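Long-range contacts in antifreeze protein (Uncultured bacterium, PDB 6EIO), which binds ice, apparently through two faces of its surface, and so probably restrains the growth of ice crystals: residues L20-Q25 against A102-T107; S144-I149 against A171-W176; I195-I200 against A214-V219. All coordinates share one frame; numbering follows the deposited sequence. Where two conformers were deposited one is given.

Contact 1. Residues L20-Q25 against A102-T107; sequences LQTTVQ and ASDMVT
Ala102 meets Thr23 by simple packing, with Ala102 CB 4.0 Å from Thr23 CG2. Ala102 also starts a type I turn that ends at Met105, and this turn carries Asp104 toward 20-25. Asp104 is the polar centre of the contact. With chi1 at 57°, its CG sits between the backbone N and the carbonyl carbon, and the carboxylate faces two successive amides. Asp104 OD2 accepts both. Thr23 N comes in on the syn lone pair at 2.8 Å and is nearly straight at 172°. Thr22 N also lies 2.8 Å from Asp104 OD2 but gives a more bent bond. Thr23 OG1 donates to Asp104 OD1 at 2.6 Å, tilted from the carboxylate plane. These three bonds should hold the carboxylate in one rotation. Over the turn, Gln21 CG rests 3.3 Å from Asp104 O. The extended Gln21 chain then passes Met105 and brings NE2 to 3.5 Å from Val106 CG2. Gln21 OE1 accepts from Leu121 N, in the next strand. Val106 begins strand 106-107, which pairs with strand 120-124. The N-terminal segment thus lies against an end coil of the beta-solenoid, consistent with a capping segment.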
# COMPACT_ATOMS: atom_id res chain seq x y z
N LEU A 20 12.93 14.27 -13.34
CA LEU A 20 12.71 12.98 -13.98
C LEU A 20 13.94 12.10 -13.76
O LEU A 20 15.04 12.42 -14.22
CB LEU A 20 12.41 13.15 -15.46
CG LEU A 20 12.03 11.87 -16.19
CD1 LEU A 20 10.86 11.14 -15.51
CD2 LEU A 20 11.67 12.23 -17.63
N GLN A 21 13.74 10.99 -13.06
CA GLN A 21 14.81 10.07 -12.73
C GLN A 21 15.18 9.19 -13.91
O GLN A 21 14.36 8.88 -14.78
CB GLN A 21 14.39 9.20 -11.54
CG GLN A 21 14.17 10.03 -10.28
CD GLN A 21 13.70 9.20 -9.10
OE1 GLN A 21 14.24 8.13 -8.84
NE2 GLN A 21 12.73 9.72 -8.37
N THR A 22 16.46 8.77 -13.93
CA THR A 22 16.91 7.79 -14.91
C THR A 22 17.05 6.40 -14.33
O THR A 22 16.86 5.43 -15.06
CB THR A 22 18.25 8.19 -15.53
OG1 THR A 22 19.23 8.36 -14.49
CG2 THR A 22 18.11 9.45 -16.36
N THR A 23 17.37 6.25 -13.04
CA THR A 23 17.51 4.91 -12.49
C THR A 23 16.18 4.18 -12.57
O THR A 23 15.14 4.70 -12.16
CB THR A 23 17.98 4.99 -11.04
OG1 THR A 23 19.24 5.66 -11.00
CG2 THR A 23 18.11 3.60 -10.43
N VAL A 24 16.22 2.95 -13.08
CA VAL A 24 15.04 2.11 -13.21
C VAL A 24 14.94 1.25 -11.96
O VAL A 24 15.79 0.39 -11.73
CB VAL A 24 15.15 1.25 -14.48
CG1 VAL A 24 13.98 0.28 -14.60
CG2 VAL A 24 15.24 2.13 -15.71
N GLN A 25 13.90 1.46 -11.15
CA GLN A 25 13.67 0.59 -10.01
C GLN A 25 13.13 -0.75 -10.49
O GLN A 25 12.27 -0.81 -11.38
CB GLN A 25 12.63 1.20 -9.07
CG GLN A 25 13.15 2.39 -8.30
CD GLN A 25 14.38 2.05 -7.50
OE1 GLN A 25 14.38 1.09 -6.74
NE2 GLN A 25 15.44 2.83 -7.67
N ALA A 102 19.56 5.51 -4.73
CA ALA A 102 20.01 5.85 -6.07
C ALA A 102 20.47 7.29 -6.06
O ALA A 102 19.92 8.14 -5.35
CB ALA A 102 18.87 5.72 -7.08
N SER A 103 21.49 7.58 -6.88
CA SER A 103 22.06 8.93 -6.89
C SER A 103 21.04 9.98 -7.31
O SER A 103 21.17 11.15 -6.93
CB SER A 103 23.27 8.98 -7.83
OG SER A 103 22.90 8.64 -9.16
N ASP A 104 20.05 9.59 -8.10
CA ASP A 104 19.03 10.48 -8.61
C ASP A 104 17.69 10.35 -7.88
O ASP A 104 16.67 10.87 -8.36
CB ASP A 104 18.85 10.29 -10.12
CG ASP A 104 18.50 8.84 -10.52
OD1 ASP A 104 18.85 7.91 -9.78
OD2 ASP A 104 17.87 8.63 -11.57
N MET A 105 17.65 9.70 -6.72
CA MET A 105 16.40 9.62 -5.99
C MET A 105 15.95 11.01 -5.55
O MET A 105 16.75 11.95 -5.43
CB MET A 105 16.54 8.70 -4.79
CG MET A 105 17.24 9.33 -3.64
SD MET A 105 17.25 8.20 -2.26
CE MET A 105 18.58 7.18 -2.57
N VAL A 106 14.66 11.14 -5.32
CA VAL A 106 14.04 12.43 -5.05
C VAL A 106 13.47 12.46 -3.64
O VAL A 106 12.73 11.56 -3.25
CB VAL A 106 12.98 12.72 -6.12
CG1 VAL A 106 12.14 13.94 -5.77
CG2 VAL A 106 13.66 12.92 -7.46
N THR A 107 13.78 13.52 -2.91
CA THR A 107 13.18 13.75 -1.61
C THR A 107 11.87 14.51 -1.77
O THR A 107 11.77 15.50 -2.49
CB THR A 107 14.14 14.48 -0.69
OG1 THR A 107 14.50 15.72 -1.30
CG2 THR A 107 15.36 13.65 -0.47
O HOH W 1 16.44 7.03 -8.37

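Contact 2. Residues S144-I149 against A171-W176; sequences SAIFVI and ASNIYW
Phe147-Ile149 and Ile174-Trp176 are neighbouring parallel strands, paired in the buried part of the fold. Their short axes run 4.9 Å apart. Phe147 stands beside Ile174, Val148 beside Tyr175 and Ile149 beside Trp176. Three backbone bonds make the pairing. Phe147 N donates to Asn173 O at 2.9 Å. Tyr175 N donates to Phe147 O at 3.0 Å. Ile149 N donates to Tyr175 O at 2.9 Å. Phe147 thus gives both its N-H and its carbonyl to the neighbouring strand, and Ile149 its N-H.

The pairing is that of successive coils in a beta-solenoid, the fold of the ice-binding-like family. On one face, Ile149 and Trp176 lie side by side and point the same way. Ile149 CD1 sits over one face of the indole, 3.5 Å from Trp176 CZ3 and offset toward the rim, a CH-pi contact. Phe147 CD1 touches Ile174 CG1 obliquely at 3.8 Å. Phe137 meets the rings of both Phe147 and Trp176, and Trp176 NE1 bonds to Lys191 O. On the other face, Ile146 CG2 reaches the edge of the Tyr175 ring at CE1, 4.0 Å away.

Asn173 lies at the start of the pairing. Its CG is anti to the carbonyl carbon, chi1 -71°, which turns the amide to the neighbouring coil. Asn173 ND2 donates to Ala145 O at 3.1 Å from above the carbonyl plane, at 151°. The Ile146 and Asn173 side chains cross at about a right angle, with Ile146 CD1 against Asn173 CG. Asn173 OD1 accepts from Ser172 OG and also bonds to ND1 of His235 in the C-terminal histidine tag.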
# COMPACT_ATOMS: atom_id res chain seq x y z
N SER A 144 5.49 -0.67 -17.54
CA SER A 144 6.40 -1.42 -16.68
C SER A 144 7.05 -0.56 -15.61
O SER A 144 7.74 -1.09 -14.74
CB SER A 144 7.49 -2.13 -17.50
OG SER A 144 8.51 -1.23 -17.90
N ALA A 145 6.85 0.75 -15.65
CA ALA A 145 7.48 1.65 -14.70
C ALA A 145 7.15 1.29 -13.25
O ALA A 145 6.00 1.00 -12.91
CB ALA A 145 6.99 3.07 -14.95
N ILE A 146 8.15 1.42 -12.39
CA ILE A 146 8.04 1.15 -10.96
C ILE A 146 8.22 2.46 -10.18
O ILE A 146 9.06 3.30 -10.52
CB ILE A 146 9.09 0.11 -10.52
CG1 ILE A 146 8.88 -1.24 -11.23
CG2 ILE A 146 9.12 -0.06 -9.01
CD1 ILE A 146 7.63 -1.97 -10.85
N PHE A 147 7.42 2.60 -9.12
CA PHE A 147 7.44 3.75 -8.23
C PHE A 147 7.58 3.23 -6.80
O PHE A 147 6.73 2.46 -6.35
CB PHE A 147 6.13 4.55 -8.34
CG PHE A 147 5.69 4.90 -9.74
CD1 PHE A 147 5.03 3.96 -10.53
CD2 PHE A 147 5.84 6.20 -10.25
CE1 PHE A 147 4.54 4.30 -11.79
CE2 PHE A 147 5.34 6.53 -11.49
CZ PHE A 147 4.71 5.58 -12.26
N VAL A 148 8.64 3.66 -6.10
CA VAL A 148 8.89 3.23 -4.73
C VAL A 148 8.98 4.48 -3.85
O VAL A 148 9.77 5.38 -4.15
CB VAL A 148 10.19 2.42 -4.61
CG1 VAL A 148 10.47 2.05 -3.15
CG2 VAL A 148 10.14 1.18 -5.50
N ILE A 149 8.18 4.51 -2.78
CA ILE A 149 8.17 5.65 -1.87
C ILE A 149 8.51 5.16 -0.47
O ILE A 149 7.83 4.30 0.09
CB ILE A 149 6.84 6.39 -1.86
CG1 ILE A 149 6.52 6.89 -3.26
CG2 ILE A 149 6.92 7.57 -0.90
CD1 ILE A 149 5.12 7.41 -3.41
N ALA A 171 -1.22 0.10 -10.63
CA ALA A 171 -1.24 -0.08 -9.18
C ALA A 171 -0.36 -1.23 -8.71
O ALA A 171 0.11 -1.21 -7.57
CB ALA A 171 -2.68 -0.27 -8.70
N SER A 172 -0.13 -2.22 -9.57
CA SER A 172 0.78 -3.32 -9.27
C SER A 172 2.23 -2.88 -9.12
O SER A 172 3.07 -3.70 -8.71
CB SER A 172 0.72 -4.34 -10.42
OG SER A 172 1.01 -3.75 -11.66
N ASN A 173 2.53 -1.64 -9.51
CA ASN A 173 3.90 -1.18 -9.67
C ASN A 173 4.23 -0.01 -8.75
O ASN A 173 5.28 0.62 -8.92
CB ASN A 173 4.12 -0.79 -11.13
CG ASN A 173 4.17 -1.98 -12.07
OD1 ASN A 173 3.72 -3.08 -11.75
ND2 ASN A 173 4.71 -1.75 -13.26
N ILE A 174 3.37 0.26 -7.77
CA ILE A 174 3.51 1.36 -6.82
C ILE A 174 3.63 0.75 -5.42
O ILE A 174 2.79 -0.06 -5.03
CB ILE A 174 2.30 2.31 -6.89
CG1 ILE A 174 2.19 2.94 -8.28
CG2 ILE A 174 2.40 3.38 -5.80
CD1 ILE A 174 0.85 3.62 -8.52
N TYR A 175 4.66 1.18 -4.68
CA TYR A 175 4.93 0.64 -3.36
C TYR A 175 5.17 1.79 -2.39
O TYR A 175 5.94 2.71 -2.68
CB TYR A 175 6.18 -0.22 -3.39
CG TYR A 175 6.15 -1.32 -4.42
CD1 TYR A 175 6.61 -1.09 -5.70
CD2 TYR A 175 5.71 -2.59 -4.09
CE1 TYR A 175 6.65 -2.09 -6.64
CE2 TYR A 175 5.73 -3.61 -5.02
CZ TYR A 175 6.24 -3.35 -6.30
OH TYR A 175 6.36 -4.33 -7.25
N TRP A 176 4.54 1.69 -1.22
CA TRP A 176 4.65 2.67 -0.14
C TRP A 176 5.23 1.93 1.07
O TRP A 176 4.54 1.09 1.65
CB TRP A 176 3.29 3.25 0.23
CG TRP A 176 2.43 3.74 -0.88
CD1 TRP A 176 1.62 2.98 -1.69
CD2 TRP A 176 2.20 5.11 -1.28
NE1 TRP A 176 0.94 3.78 -2.58
CE2 TRP A 176 1.27 5.08 -2.34
CE3 TRP A 176 2.67 6.35 -0.83
CZ2 TRP A 176 0.80 6.25 -2.94
CZ3 TRP A 176 2.20 7.51 -1.45
CH2 TRP A 176 1.28 7.45 -2.49

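Contact 3. Residues I195-I200 against A214-V219; sequences IALESI and ARNGAV. With SO4 (sulfate ion), chain F.
Ala196 and Ala214 pair where two adjacent coils of the beta-solenoid leave one wall, and Ile200 and Val219 pair where they enter the next. Between these two parallel bridges the chains turn a corner. The corner of 214-219 is one residue longer than that of 195-200, so the register shifts by one.

The backbone amides of the longer corner find acceptors in turn. Arg215 N donates to Ala196 O at 2.9 Å, a nearly straight bond. Asn216 N donates to Leu197 O, also at 2.9 Å, but tilted from the carbonyl plane. Gly217 N donates to Glu198 O at 2.8 Å. This bond is bent, 131° at the hydrogen, and comes from above the carbonyl plane. Ala218 N turns to a side chain and is accepted by Ser199 OG at 2.9 Å. The same serine hydroxyl lies 3.5 Å from Gly217 CA, where the glycine brings no side chain. Ser199 N itself bonds to Ser181 OG, so a serine-to-backbone link is also made with the preceding coil. The direction then reverses, and Ile200 N donates to Ala218 O at 2.9 Å.

Beside these bonds, Ile200 CD1 packs on the Ala214 methyl. On the outside, Arg215 O accepts from Lys87 NZ of helix 81-99, and the Arg215 side chain makes a cation-pi contact with Tyr94 of that helix. Leu197 CG is anti to the backbone N, chi1 -176°, and this swings the side chain back toward 214-219. Leu197 CD1 lies over one face of the guanidinium, 3.5 Å from Arg215 NH1. At the guanidinium edge, Arg215 NH2 donates in the plane to O3 of a sulfate, probably from the crystallisation liquor, at 2.8 Å and 171°.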
# COMPACT_ATOMS: atom_id res chain seq x y z
N ILE A 195 3.19 -1.17 2.76
CA ILE A 195 3.86 -2.07 3.68
C ILE A 195 4.26 -1.24 4.89
O ILE A 195 5.20 -0.44 4.80
CB ILE A 195 5.08 -2.77 3.08
CG1 ILE A 195 4.82 -3.25 1.65
CG2 ILE A 195 5.48 -3.92 4.00
CD1 ILE A 195 6.02 -3.91 1.01
N ALA A 196 3.53 -1.41 5.99
CA ALA A 196 3.74 -0.62 7.19
C ALA A 196 4.39 -1.47 8.28
O ALA A 196 4.04 -2.65 8.46
CB ALA A 196 2.44 -0.05 7.73
N LEU A 197 5.30 -0.87 9.04
CA LEU A 197 5.88 -1.58 10.16
C LEU A 197 4.84 -1.87 11.23
O LEU A 197 4.85 -2.95 11.85
CB LEU A 197 7.03 -0.76 10.75
CG LEU A 197 7.80 -1.44 11.89
CD1 LEU A 197 8.47 -2.72 11.40
CD2 LEU A 197 8.81 -0.49 12.47
N GLU A 198 3.98 -0.89 11.49
CA GLU A 198 3.03 -0.96 12.60
C GLU A 198 1.62 -1.23 12.06
O GLU A 198 1.34 -2.37 11.69
CB GLU A 198 3.16 0.28 13.50
CG GLU A 198 4.54 0.34 14.20
CD GLU A 198 4.78 -0.78 15.23
OE1 GLU A 198 3.84 -1.54 15.58
OE2 GLU A 198 5.93 -0.88 15.71
N SER A 199 0.74 -0.23 12.05
CA SER A 199 -0.67 -0.43 11.78
C SER A 199 -1.13 0.33 10.54
O SER A 199 -0.49 1.28 10.08
CB SER A 199 -1.48 0.01 12.99
OG SER A 199 -1.24 -0.84 14.10
N ILE A 200 -2.28 -0.10 10.01
CA ILE A 200 -2.92 0.56 8.87
C ILE A 200 -4.41 0.66 9.18
O ILE A 200 -5.04 -0.35 9.51
CB ILE A 200 -2.71 -0.21 7.55
CG1 ILE A 200 -1.23 -0.40 7.25
CG2 ILE A 200 -3.42 0.52 6.43
CD1 ILE A 200 -0.95 -1.35 6.08
N ALA A 214 0.41 -4.92 6.97
CA ALA A 214 0.91 -4.42 8.24
C ALA A 214 1.74 -5.53 8.90
O ALA A 214 1.27 -6.65 9.09
CB ALA A 214 -0.24 -4.01 9.15
N ARG A 215 2.98 -5.20 9.25
CA ARG A 215 3.88 -6.20 9.80
C ARG A 215 3.55 -6.52 11.26
O ARG A 215 3.26 -7.67 11.60
CB ARG A 215 5.33 -5.75 9.67
CG ARG A 215 5.83 -5.77 8.23
CD ARG A 215 7.29 -5.36 8.12
NE ARG A 215 8.13 -6.18 9.01
CZ ARG A 215 9.35 -5.86 9.41
NH1 ARG A 215 9.92 -4.77 8.95
NH2 ARG A 215 9.98 -6.64 10.28
N ASN A 216 3.64 -5.52 12.14
CA ASN A 216 3.58 -5.82 13.56
C ASN A 216 2.30 -5.37 14.23
O ASN A 216 1.98 -5.87 15.31
CB ASN A 216 4.81 -5.25 14.26
CG ASN A 216 6.07 -5.92 13.77
OD1 ASN A 216 6.07 -7.09 13.38
ND2 ASN A 216 7.16 -5.18 13.76
N GLY A 217 1.57 -4.44 13.62
CA GLY A 217 0.34 -3.93 14.18
C GLY A 217 -0.90 -4.45 13.50
O GLY A 217 -0.93 -5.57 12.97
N ALA A 218 -1.94 -3.64 13.57
CA ALA A 218 -3.29 -4.06 13.24
C ALA A 218 -3.76 -3.40 11.96
O ALA A 218 -3.36 -2.27 11.64
CB ALA A 218 -4.24 -3.65 14.36
N VAL A 219 -4.69 -4.06 11.28
CA VAL A 219 -5.46 -3.43 10.22
C VAL A 219 -6.88 -3.21 10.72
O VAL A 219 -7.55 -4.15 11.16
CB VAL A 219 -5.44 -4.24 8.91
CG1 VAL A 219 -6.32 -3.55 7.87
CG2 VAL A 219 -4.03 -4.34 8.37
S SO4 F . 13.69 -7.28 10.98
O1 SO4 F . 14.78 -6.98 11.92
O2 SO4 F . 14.24 -7.39 9.63
O3 SO4 F . 12.67 -6.24 11.06
O4 SO4 F . 13.10 -8.56 11.37

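The three contacts come in series along the chain, contact 1 first and contact 3 last. They also follow one another along the beta-solenoid. Contact 1 lies at one end, contact 2 is further in, and contact 3 is on the other side of the chain's centre. Centres of contacts 1 and 2 are 13 Å apart, and Gln25 packs on Ile146 and Val148. Centres of contacts 2 and 3 are 19 Å apart. There strands 174-178 and 193-196 are neighbours, and Trp176 O probably bonds to Ile195 N. Contacts 1 and 3 do not touch; their nearest atoms are about 12 Å apart. Strand pairing thus runs unbroken from the end coil, past the chain's centre, to the coils of contact 3.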